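Local structure of monovalent Na+/H+ antiporter subunit A (Dietzia sp. DQ12-45-1b, 7D3U) at residues H238-L251 / A293-I307. The protein probably takes part, as a large antiporter-like subunit of the Mrp complex, in exchanging sodium ions for protons across the cell membrane. Numbering follows the deposited sequence.
Sequences HAAAMVKAGIYLLL and AYSTISQLGFLVATI
His238 meets helix 293-307 with one edge of its imidazole: CD2 lies 3.1 Å from Thr296 OG1, a packing contact, and NE2 faces the backbone at Ala293 CA, which sits in the ring plane. With chi1 at -72°, CG stands anti to the carbonyl carbon, and the ring reaches across to Thr296, whose hydroxyl is already hydrogen-bonded to Leu292 O in its own helix. The ring also meets Phe333 of helix 312-341 edge-to-face. Cutting His238 back to an alanine would probably leave a gap beside Thr296 and Ala293 and Phe333 without its aromatic partner. The helix is interrupted after this turn and resumes toward Val243. Val243 sets CB against Leu300 CD1 (3.6 Å), the two side chains crossing at about a right angle. Lys244, bent at chi2 (-42°), ends with NZ beside Leu303 CD1 and Leu300 CD2; its chain also touches His325. Ile247 is a knob in the hole formed by Leu300, Leu303, Val304 and Ile307: CD1 enters between Leu300 CD2 (3.5 Å) and Leu303 CB, while CG2 rests on Ile307 CD1 (3.7 Å). Leu250 CD1 packs on Val304 CG1 (3.5 Å), and Leu251 CG closes the row on Ile307 CD1. The axes of segments 243-251 and 293-307 run nearly parallel, 6° apart, with a closest approach of 10.3 Å. The interruption beside Lys244 is consistent with the polar mid-membrane path of related antiporter-like subunits. Helix 312-341 flanks the pair, His325 NE2 bonding to His238 O near the interruption, while helix 261-284 adds Trp263 against Leu250 and helix 402-423 packs on Phe302.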
ATOM      1  N   HIS B 238      13.926  30.439 -31.135  1.00 79.05           N
ATOM      2  CA  HIS B 238      15.064  31.329 -30.957  1.00 79.05           C
ATOM      3  C   HIS B 238      14.724  32.795 -31.169  1.00 79.05           C
ATOM      4  O   HIS B 238      15.349  33.655 -30.544  1.00 79.05           O
ATOM      5  CB  HIS B 238      16.200  30.937 -31.905  1.00 79.05           C
ATOM      6  CG  HIS B 238      16.896  29.670 -31.520  1.00 79.05           C
ATOM      7  ND1 HIS B 238      16.219  28.554 -31.080  1.00 79.05           N
ATOM      8  CD2 HIS B 238      18.209  29.342 -31.510  1.00 79.05           C
ATOM      9  CE1 HIS B 238      17.086  27.592 -30.818  1.00 79.05           C
ATOM     10  NE2 HIS B 238      18.300  28.045 -31.069  1.00 79.05           N
ATOM     11  N   ALA B 239      13.767  33.113 -32.041  1.00 76.88           N
ATOM     12  CA  ALA B 239      13.407  34.516 -32.230  1.00 76.88           C
ATOM     13  C   ALA B 239      12.567  35.016 -31.061  1.00 76.88           C
ATOM     14  O   ALA B 239      13.016  35.859 -30.280  1.00 76.88           O
ATOM     15  CB  ALA B 239      12.661  34.701 -33.553  1.00 76.88           C
ATOM     16  N   ALA B 240      11.338  34.511 -30.930  1.00 78.56           N
ATOM     17  CA  ALA B 240      10.572  34.706 -29.698  1.00 78.56           C
ATOM     18  C   ALA B 240       9.550  33.575 -29.575  1.00 78.56           C
ATOM     19  O   ALA B 240       8.425  33.695 -30.059  1.00 78.56           O
ATOM     20  CB  ALA B 240       9.895  36.068 -29.682  1.00 78.56           C
ATOM     21  N   ALA B 241       9.949  32.481 -28.929  1.00 80.61           N
ATOM     22  CA  ALA B 241       8.950  31.536 -28.444  1.00 80.61           C
ATOM     23  C   ALA B 241       9.247  31.075 -27.024  1.00 80.61           C
ATOM     24  O   ALA B 241       8.336  30.929 -26.207  1.00 80.61           O
ATOM     25  CB  ALA B 241       8.844  30.332 -29.376  1.00 80.61           C
ATOM     26  N   MET B 242      10.501  30.821 -26.728  1.00 80.72           N
ATOM     27  CA  MET B 242      10.845  30.409 -25.374  1.00 80.72           C
ATOM     28  C   MET B 242      12.060  31.139 -24.830  1.00 80.72           C
ATOM     29  O   MET B 242      12.101  31.447 -23.638  1.00 80.72           O
ATOM     30  CB  MET B 242      11.075  28.896 -25.316  1.00 80.72           C
ATOM     31  CG  MET B 242      11.228  28.363 -23.907  1.00 80.72           C
ATOM     32  SD  MET B 242      11.293  26.569 -23.838  1.00 80.72           S
ATOM     33  CE  MET B 242      12.345  26.250 -25.242  1.00 80.72           C
ATOM     34  N   VAL B 243      13.055  31.422 -25.673  1.00 77.37           N
ATOM     35  CA  VAL B 243      14.234  32.125 -25.193  1.00 77.37           C
ATOM     36  C   VAL B 243      13.911  33.569 -24.852  1.00 77.37           C
ATOM     37  O   VAL B 243      14.642  34.197 -24.078  1.00 77.37           O
ATOM     38  CB  VAL B 243      15.366  32.047 -26.229  1.00 77.37           C
ATOM     39  CG1 VAL B 243      15.728  30.600 -26.503  1.00 77.37           C
ATOM     40  CG2 VAL B 243      14.965  32.752 -27.502  1.00 77.37           C
ATOM     41  N   LYS B 244      12.832  34.118 -25.407  1.00 76.85           N
ATOM     42  CA  LYS B 244      12.368  35.433 -24.995  1.00 76.85           C
ATOM     43  C   LYS B 244      11.447  35.379 -23.790  1.00 76.85           C
ATOM     44  O   LYS B 244      11.155  36.428 -23.214  1.00 76.85           O
ATOM     45  CB  LYS B 244      11.648  36.135 -26.144  1.00 76.85           C
ATOM     46  CG  LYS B 244      12.542  36.481 -27.308  1.00 76.85           C
ATOM     47  CD  LYS B 244      13.876  37.022 -26.857  1.00 76.85           C
ATOM     48  CE  LYS B 244      14.681  37.500 -28.046  1.00 76.85           C
ATOM     49  NZ  LYS B 244      16.101  37.723 -27.682  1.00 76.85           N
ATOM     50  N   ALA B 245      10.981  34.193 -23.395  1.00 77.01           N
ATOM     51  CA  ALA B 245      10.163  34.089 -22.192  1.00 77.01           C
ATOM     52  C   ALA B 245      10.955  34.511 -20.962  1.00 77.01           C
ATOM     53  O   ALA B 245      10.477  35.302 -20.140  1.00 77.01           O
ATOM     54  CB  ALA B 245       9.640  32.662 -22.039  1.00 77.01           C
ATOM     55  N   GLY B 246      12.179  34.000 -20.826  1.00 75.13           N
ATOM     56  CA  GLY B 246      13.010  34.392 -19.701  1.00 75.13           C
ATOM     57  C   GLY B 246      13.353  35.867 -19.717  1.00 75.13           C
ATOM     58  O   GLY B 246      13.417  36.513 -18.668  1.00 75.13           O
ATOM     59  N   ILE B 247      13.558  36.428 -20.908  1.00 72.95           N
ATOM     60  CA  ILE B 247      13.917  37.838 -20.996  1.00 72.95           C
ATOM     61  C   ILE B 247      12.717  38.717 -20.673  1.00 72.95           C
ATOM     62  O   ILE B 247      12.852  39.756 -20.020  1.00 72.95           O
ATOM     63  CB  ILE B 247      14.501  38.151 -22.382  1.00 72.95           C
ATOM     64  CG1 ILE B 247      15.821  37.406 -22.557  1.00 72.95           C
ATOM     65  CG2 ILE B 247      14.709  39.640 -22.552  1.00 72.95           C
ATOM     66  CD1 ILE B 247      16.575  37.814 -23.774  1.00 72.95           C
ATOM     67  N   TYR B 248      11.522  38.310 -21.101  1.00 73.27           N
ATOM     68  CA  TYR B 248      10.324  39.034 -20.702  1.00 73.27           C
ATOM     69  C   TYR B 248      10.103  38.933 -19.202  1.00 73.27           C
ATOM     70  O   TYR B 248       9.615  39.878 -18.577  1.00 73.27           O
ATOM     71  CB  TYR B 248       9.099  38.514 -21.448  1.00 73.27           C
ATOM     72  CG  TYR B 248       7.805  38.947 -20.801  1.00 73.27           C
ATOM     73  CD1 TYR B 248       7.305  40.223 -21.002  1.00 73.27           C
ATOM     74  CD2 TYR B 248       7.094  38.088 -19.976  1.00 73.27           C
ATOM     75  CE1 TYR B 248       6.133  40.630 -20.408  1.00 73.27           C
ATOM     76  CE2 TYR B 248       5.921  38.487 -19.377  1.00 73.27           C
ATOM     77  CZ  TYR B 248       5.444  39.759 -19.597  1.00 73.27           C
ATOM     78  OH  TYR B 248       4.273  40.163 -19.004  1.00 73.27           O
ATOM     79  N   LEU B 249      10.437  37.787 -18.608  1.00 72.03           N
ATOM     80  CA  LEU B 249      10.307  37.658 -17.162  1.00 72.03           C
ATOM     81  C   LEU B 249      11.284  38.575 -16.440  1.00 72.03           C
ATOM     82  O   LEU B 249      10.937  39.181 -15.420  1.00 72.03           O
ATOM     83  CB  LEU B 249      10.525  36.208 -16.739  1.00 72.03           C
ATOM     84  CG  LEU B 249      10.177  35.916 -15.283  1.00 72.03           C
ATOM     85  CD1 LEU B 249       8.675  35.892 -15.109  1.00 72.03           C
ATOM     86  CD2 LEU B 249      10.793  34.607 -14.835  1.00 72.03           C
ATOM     87  N   LEU B 250      12.510  38.689 -16.952  1.00 71.36           N
ATOM     88  CA  LEU B 250      13.476  39.604 -16.354  1.00 71.36           C
ATOM     89  C   LEU B 250      13.080  41.059 -16.570  1.00 71.36           C
ATOM     90  O   LEU B 250      13.411  41.917 -15.746  1.00 71.36           O
ATOM     91  CB  LEU B 250      14.869  39.348 -16.922  1.00 71.36           C
ATOM     92  CG  LEU B 250      15.450  37.983 -16.571  1.00 71.36           C
ATOM     93  CD1 LEU B 250      16.901  37.898 -16.965  1.00 71.36           C
ATOM     94  CD2 LEU B 250      15.290  37.710 -15.091  1.00 71.36           C
ATOM     95  N   LEU B 251      12.383  41.355 -17.666  1.00 72.90           N
ATOM     96  CA  LEU B 251      11.953  42.723 -17.925  1.00 72.90           C
ATOM     97  C   LEU B 251      10.751  43.098 -17.071  1.00 72.90           C
ATOM     98  O   LEU B 251      10.654  44.234 -16.596  1.00 72.90           O
ATOM     99  CB  LEU B 251      11.623  42.893 -19.407  1.00 72.90           C
ATOM    100  CG  LEU B 251      12.718  43.500 -20.281  1.00 72.90           C
ATOM    101  CD1 LEU B 251      12.446  43.216 -21.743  1.00 72.90           C
ATOM    102  CD2 LEU B 251      12.809  44.987 -20.039  1.00 72.90           C
ATOM    103  N   ALA B 293      22.617  28.433 -32.710  1.00 83.80           N
ATOM    104  CA  ALA B 293      22.265  28.246 -31.309  1.00 83.80           C
ATOM    105  C   ALA B 293      23.247  28.938 -30.374  1.00 83.80           C
ATOM    106  O   ALA B 293      22.829  29.635 -29.442  1.00 83.80           O
ATOM    107  CB  ALA B 293      22.195  26.756 -30.977  1.00 83.80           C
ATOM    108  N   TYR B 294      24.550  28.768 -30.604  1.00 85.64           N
ATOM    109  CA  TYR B 294      25.529  29.458 -29.777  1.00 85.64           C
ATOM    110  C   TYR B 294      25.558  30.957 -30.036  1.00 85.64           C
ATOM    111  O   TYR B 294      26.164  31.692 -29.251  1.00 85.64           O
ATOM    112  CB  TYR B 294      26.918  28.867 -29.999  1.00 85.64           C
ATOM    113  CG  TYR B 294      27.152  27.580 -29.249  1.00 85.64           C
ATOM    114  CD1 TYR B 294      27.264  27.572 -27.867  1.00 85.64           C
ATOM    115  CD2 TYR B 294      27.262  26.373 -29.921  1.00 85.64           C
ATOM    116  CE1 TYR B 294      27.479  26.400 -27.176  1.00 85.64           C
ATOM    117  CE2 TYR B 294      27.476  25.196 -29.239  1.00 85.64           C
ATOM    118  CZ  TYR B 294      27.585  25.215 -27.867  1.00 85.64           C
ATOM    119  OH  TYR B 294      27.798  24.041 -27.183  1.00 85.64           O
ATOM    120  N   SER B 295      24.928  31.421 -31.113  1.00 81.16           N
ATOM    121  CA  SER B 295      24.748  32.846 -31.344  1.00 81.16           C
ATOM    122  C   SER B 295      23.530  33.385 -30.613  1.00 81.16           C
ATOM    123  O   SER B 295      23.581  34.485 -30.052  1.00 81.16           O
ATOM    124  CB  SER B 295      24.607  33.120 -32.838  1.00 81.16           C
ATOM    125  OG  SER B 295      23.880  34.315 -33.057  1.00 81.16           O
ATOM    126  N   THR B 296      22.432  32.629 -30.620  1.00 79.08           N
ATOM    127  CA  THR B 296      21.278  33.007 -29.818  1.00 79.08           C
ATOM    128  C   THR B 296      21.640  33.048 -28.343  1.00 79.08           C
ATOM    129  O   THR B 296      21.186  33.931 -27.610  1.00 79.08           O
ATOM    130  CB  THR B 296      20.123  32.038 -30.058  1.00 79.08           C
ATOM    131  OG1 THR B 296      19.789  32.030 -31.451  1.00 79.08           O
ATOM    132  CG2 THR B 296      18.904  32.459 -29.263  1.00 79.08           C
ATOM    133  N   ILE B 297      22.472  32.107 -27.891  1.00 78.61           N
ATOM    134  CA  ILE B 297      22.919  32.119 -26.501  1.00 78.61           C
ATOM    135  C   ILE B 297      23.623  33.432 -26.181  1.00 78.61           C
ATOM    136  O   ILE B 297      23.332  34.084 -25.171  1.00 78.61           O
ATOM    137  CB  ILE B 297      23.831  30.912 -26.220  1.00 78.61           C
ATOM    138  CG1 ILE B 297      23.006  29.631 -26.138  1.00 78.61           C
ATOM    139  CG2 ILE B 297      24.611  31.120 -24.939  1.00 78.61           C
ATOM    140  CD1 ILE B 297      23.793  28.436 -25.671  1.00 78.61           C
ATOM    141  N   SER B 298      24.542  33.851 -27.050  1.00 78.98           N
ATOM    142  CA  SER B 298      25.305  35.068 -26.790  1.00 78.98           C
ATOM    143  C   SER B 298      24.423  36.308 -26.870  1.00 78.98           C
ATOM    144  O   SER B 298      24.614  37.261 -26.106  1.00 78.98           O
ATOM    145  CB  SER B 298      26.470  35.174 -27.771  1.00 78.98           C
ATOM    146  OG  SER B 298      27.195  36.370 -27.566  1.00 78.98           O
ATOM    147  N   GLN B 299      23.453  36.319 -27.785  1.00 78.35           N
ATOM    148  CA  GLN B 299      22.557  37.467 -27.875  1.00 78.35           C
ATOM    149  C   GLN B 299      21.673  37.575 -26.637  1.00 78.35           C
ATOM    150  O   GLN B 299      21.495  38.669 -26.087  1.00 78.35           O
ATOM    151  CB  GLN B 299      21.707  37.377 -29.140  1.00 78.35           C
ATOM    152  CG  GLN B 299      22.511  37.437 -30.423  1.00 78.35           C
ATOM    153  CD  GLN B 299      23.443  38.626 -30.469  1.00 78.35           C
ATOM    154  OE1 GLN B 299      23.015  39.769 -30.332  1.00 78.35           O
ATOM    155  NE2 GLN B 299      24.729  38.361 -30.659  1.00 78.35           N
ATOM    156  N   LEU B 300      21.116  36.451 -26.179  1.00 76.52           N
ATOM    157  CA  LEU B 300      20.348  36.470 -24.941  1.00 76.52           C
ATOM    158  C   LEU B 300      21.219  36.862 -23.758  1.00 76.52           C
ATOM    159  O   LEU B 300      20.732  37.495 -22.817  1.00 76.52           O
ATOM    160  CB  LEU B 300      19.705  35.108 -24.686  1.00 76.52           C
ATOM    161  CG  LEU B 300      18.846  34.490 -25.787  1.00 76.52           C
ATOM    162  CD1 LEU B 300      18.740  32.994 -25.570  1.00 76.52           C
ATOM    163  CD2 LEU B 300      17.473  35.116 -25.851  1.00 76.52           C
ATOM    164  N   GLY B 301      22.503  36.504 -23.785  1.00 77.45           N
ATOM    165  CA  GLY B 301      23.398  36.934 -22.723  1.00 77.45           C
ATOM    166  C   GLY B 301      23.616  38.433 -22.720  1.00 77.45           C
ATOM    167  O   GLY B 301      23.570  39.076 -21.667  1.00 77.45           O
ATOM    168  N   PHE B 302      23.873  39.007 -23.897  1.00 79.22           N
ATOM    169  CA  PHE B 302      23.898  40.459 -24.040  1.00 79.22           C
ATOM    170  C   PHE B 302      22.640  41.082 -23.452  1.00 79.22           C
ATOM    171  O   PHE B 302      22.704  42.062 -22.697  1.00 79.22           O
ATOM    172  CB  PHE B 302      24.017  40.831 -25.516  1.00 79.22           C
ATOM    173  CG  PHE B 302      25.403  41.184 -25.948  1.00 79.22           C
ATOM    174  CD1 PHE B 302      26.240  41.903 -25.119  1.00 79.22           C
ATOM    175  CD2 PHE B 302      25.864  40.806 -27.195  1.00 79.22           C
ATOM    176  CE1 PHE B 302      27.514  42.232 -25.523  1.00 79.22           C
ATOM    177  CE2 PHE B 302      27.136  41.131 -27.604  1.00 79.22           C
ATOM    178  CZ  PHE B 302      27.960  41.847 -26.769  1.00 79.22           C
ATOM    179  N   LEU B 303      21.484  40.515 -23.794  1.00 76.81           N
ATOM    180  CA  LEU B 303      20.213  41.089 -23.366  1.00 76.81           C
ATOM    181  C   LEU B 303      20.051  41.029 -21.853  1.00 76.81           C
ATOM    182  O   LEU B 303      19.656  42.018 -21.226  1.00 76.81           O
ATOM    183  CB  LEU B 303      19.063  40.368 -24.061  1.00 76.81           C
ATOM    184  CG  LEU B 303      18.764  40.969 -25.427  1.00 76.81           C
ATOM    185  CD1 LEU B 303      17.847  40.082 -26.237  1.00 76.81           C
ATOM    186  CD2 LEU B 303      18.158  42.331 -25.228  1.00 76.81           C
ATOM    187  N   VAL B 304      20.348  39.883 -21.243  1.00 76.04           N
ATOM    188  CA  VAL B 304      20.148  39.769 -19.803  1.00 76.04           C
ATOM    189  C   VAL B 304      21.176  40.612 -19.063  1.00 76.04           C
ATOM    190  O   VAL B 304      20.908  41.111 -17.966  1.00 76.04           O
ATOM    191  CB  VAL B 304      20.189  38.299 -19.350  1.00 76.04           C
ATOM    192  CG1 VAL B 304      18.951  37.560 -19.826  1.00 76.04           C
ATOM    193  CG2 VAL B 304      21.446  37.628 -19.808  1.00 76.04           C
ATOM    194  N   ALA B 305      22.354  40.817 -19.655  1.00 75.83           N
ATOM    195  CA  ALA B 305      23.333  41.701 -19.034  1.00 75.83           C
ATOM    196  C   ALA B 305      22.847  43.145 -19.041  1.00 75.83           C
ATOM    197  O   ALA B 305      22.849  43.819 -18.000  1.00 75.83           O
ATOM    198  CB  ALA B 305      24.678  41.579 -19.746  1.00 75.83           C
ATOM    199  N   THR B 306      22.413  43.639 -20.203  1.00 76.60           N
ATOM    200  CA  THR B 306      21.931  45.016 -20.239  1.00 76.60           C
ATOM    201  C   THR B 306      20.610  45.175 -19.501  1.00 76.60           C
ATOM    202  O   THR B 306      20.206  46.307 -19.224  1.00 76.60           O
ATOM    203  CB  THR B 306      21.768  45.520 -21.671  1.00 76.60           C
ATOM    204  OG1 THR B 306      21.118  46.795 -21.643  1.00 76.60           O
ATOM    205  CG2 THR B 306      20.912  44.579 -22.469  1.00 76.60           C
ATOM    206  N   ILE B 307      19.927  44.076 -19.183  1.00 74.37           N
ATOM    207  CA  ILE B 307      18.788  44.156 -18.276  1.00 74.37           C
ATOM    208  C   ILE B 307      19.266  44.285 -16.838  1.00 74.37           C
ATOM    209  O   ILE B 307      18.778  45.125 -16.075  1.00 74.37           O
ATOM    210  CB  ILE B 307      17.872  42.933 -18.456  1.00 74.37           C
ATOM    211  CG1 ILE B 307      16.968  43.120 -19.668  1.00 74.37           C
ATOM    212  CG2 ILE B 307      17.033  42.707 -17.215  1.00 74.37           C
ATOM    213  CD1 ILE B 307      16.201  41.887 -20.038  1.00 74.37           C
TER